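Local structure of malonyl CoA-acyl carrier protein transacylase (Staphylococcus aureus, 3IM9) at residues 122-125 / 126-130. The protein transfers the malonyl group from malonyl-CoA to holo acyl carrier protein, supplying malonyl-ACP for bacterial fatty acid biosynthesis. Residues are numbered along the deposited sequence; the frame is centred on the assembly and turned at random.
Sequences RGQL and MAQAF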
loop_
_atom_site.group_PDB
_atom_site.type_symbol
_atom_site.label_atom_id
_atom_site.label_comp_id
_atom_site.label_asym_id
_atom_site.label_seq_id
_atom_site.Cartn_x
_atom_site.Cartn_y
_atom_site.Cartn_z
ATOM N N ARG A 122 -10.991 -2.646 7.362
ATOM C CA ARG A 122 -10.862 -2.056 5.992
ATOM C C ARG A 122 -10.959 -3.181 4.938
ATOM O O ARG A 122 -11.731 -3.078 4.002
ATOM C CB ARG A 122 -9.468 -1.433 5.891
ATOM C CG ARG A 122 -9.262 -0.641 4.617
ATOM C CD ARG A 122 -7.907 0.045 4.671
ATOM N NE ARG A 122 -7.569 0.793 3.474
ATOM C CZ ARG A 122 -6.926 0.284 2.436
ATOM N NH1 ARG A 122 -6.567 -0.993 2.403
ATOM N NH2 ARG A 122 -6.580 1.057 1.427
ATOM N N GLY A 123 -10.248 -4.298 5.186
ATOM C CA GLY A 123 -10.255 -5.436 4.255
ATOM C C GLY A 123 -11.639 -6.074 4.169
ATOM O O GLY A 123 -12.111 -6.462 3.066
ATOM N N GLN A 124 -12.316 -6.241 5.329
ATOM C CA GLN A 124 -13.645 -6.891 5.312
ATOM C C GLN A 124 -14.661 -5.963 4.619
ATOM O O GLN A 124 -15.432 -6.457 3.808
ATOM C CB GLN A 124 -14.185 -7.105 6.734
ATOM C CG GLN A 124 -13.358 -8.157 7.503
ATOM C CD GLN A 124 -13.833 -8.229 8.921
ATOM O OE1 GLN A 124 -13.962 -7.190 9.642
ATOM N NE2 GLN A 124 -14.139 -9.452 9.335
ATOM N N LEU A 125 -14.552 -4.667 4.832
ATOM C CA LEU A 125 -15.506 -3.751 4.182
ATOM C C LEU A 125 -15.230 -3.729 2.684
ATOM O O LEU A 125 -16.202 -3.728 1.866
ATOM C CB LEU A 125 -15.362 -2.337 4.745
ATOM C CG LEU A 125 -16.009 -2.058 6.081
ATOM C CD1 LEU A 125 -16.147 -3.227 7.004
ATOM C CD2 LEU A 125 -15.630 -0.725 6.703
ATOM N N MET A 126 -13.955 -3.707 2.304
ATOM C CA MET A 126 -13.658 -3.709 0.861
ATOM C C MET A 126 -14.136 -5.010 0.228
ATOM O O MET A 126 -14.713 -4.971 -0.861
ATOM C CB MET A 126 -12.137 -3.492 0.598
ATOM C CG MET A 126 -11.748 -2.089 1.040
ATOM S SD MET A 126 -9.946 -1.837 0.921
ATOM C CE MET A 126 -9.508 -2.304 -0.736
ATOM N N ALA A 127 -13.841 -6.129 0.847
ATOM C CA ALA A 127 -14.220 -7.480 0.327
ATOM C C ALA A 127 -15.747 -7.604 0.155
ATOM O O ALA A 127 -16.186 -8.318 -0.785
ATOM C CB ALA A 127 -13.730 -8.580 1.236
ATOM N N GLN A 128 -16.520 -6.940 1.004
ATOM C CA GLN A 128 -17.996 -7.035 0.993
ATOM C C GLN A 128 -18.680 -5.908 0.299
ATOM O O GLN A 128 -19.933 -5.905 0.244
ATOM C CB GLN A 128 -18.509 -7.112 2.442
ATOM C CG GLN A 128 -17.913 -8.373 3.220
ATOM C CD GLN A 128 -18.185 -8.321 4.738
ATOM O OE1 GLN A 128 -19.167 -7.731 5.186
ATOM N NE2 GLN A 128 -17.307 -8.929 5.527
ATOM N N ALA A 129 -17.945 -4.972 -0.295
ATOM C CA ALA A 129 -18.568 -3.747 -0.776
ATOM C C ALA A 129 -19.554 -4.070 -1.923
ATOM O O ALA A 129 -20.689 -3.487 -1.983
ATOM C CB ALA A 129 -17.529 -2.726 -1.189
ATOM N N PHE A 130 -19.165 -4.942 -2.836
ATOM C CA PHE A 130 -20.007 -5.272 -4.013
ATOM C C PHE A 130 -20.042 -6.778 -4.190
ATOM O O PHE A 130 -19.078 -7.456 -3.924
ATOM C CB PHE A 130 -19.459 -4.615 -5.293
ATOM C CG PHE A 130 -19.542 -3.138 -5.272
ATOM C CD1 PHE A 130 -18.469 -2.383 -4.759
ATOM C CD2 PHE A 130 -20.691 -2.469 -5.674
ATOM C CE1 PHE A 130 -18.534 -1.004 -4.702
ATOM C CE2 PHE A 130 -20.786 -1.072 -5.605
ATOM C CZ PHE A 130 -19.674 -0.321 -5.131
#
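Arg122 O accepts the N-H of Met126 (Met126 N to Arg122 O 2.9 Å) and Gly123 O that of Ala127 (Ala127 N to Gly123 O 2.8 Å), both i to i+4 bonds of the last turns of helix 112-128. The next bond slackens: Gln128 N reaches Gln124 O at an N-H...O angle of 138° and makes a second, weak bond to Leu125 O, while Ala129 N turns to Met126 O, an i to i+3 bond.

On the buried side, Arg122 and Met126 run alongside each other, one turn apart. The arginine chain leaves with CG anti to the backbone N (chi1 -173°) and stays extended as far as NE, which carries the guanidinium well beyond the helix backbone. Met126 SD lies over one face of that group, displaced toward its rim and 3.8 Å from Arg122 NH1, so the sulfur helps pack the flat end. Further back, Met126 CG rests 3.1 Å from Arg122 O. Three hydrogen bonds hold the guanidinium in place, NH1 to Gln71 OE1 and NH2 to both Ser97 OG and Gln256 OE1. Phe206 and Ile214 pack on Met126.

Toward solvent, the extended side chain of Gln128 leans back over Gln124, its CG 3.2 Å from Gln124 O and its NE2 3.8 Å from the Gln124 CB methylene. Ala127 packs on Glu68 of helix 67-84, and Leu125 on Phe218 of helix 215-222.

The pairing illustrates how a helix can deliver a buried arginine to an active site, with a neighbour one turn on packing its flank: Arg122 belongs to the observed calcium site and bonds the probable nucleophile Ser97, whose GxSxG setting fits the nucleophile elbow of FabD-type acyltransferases.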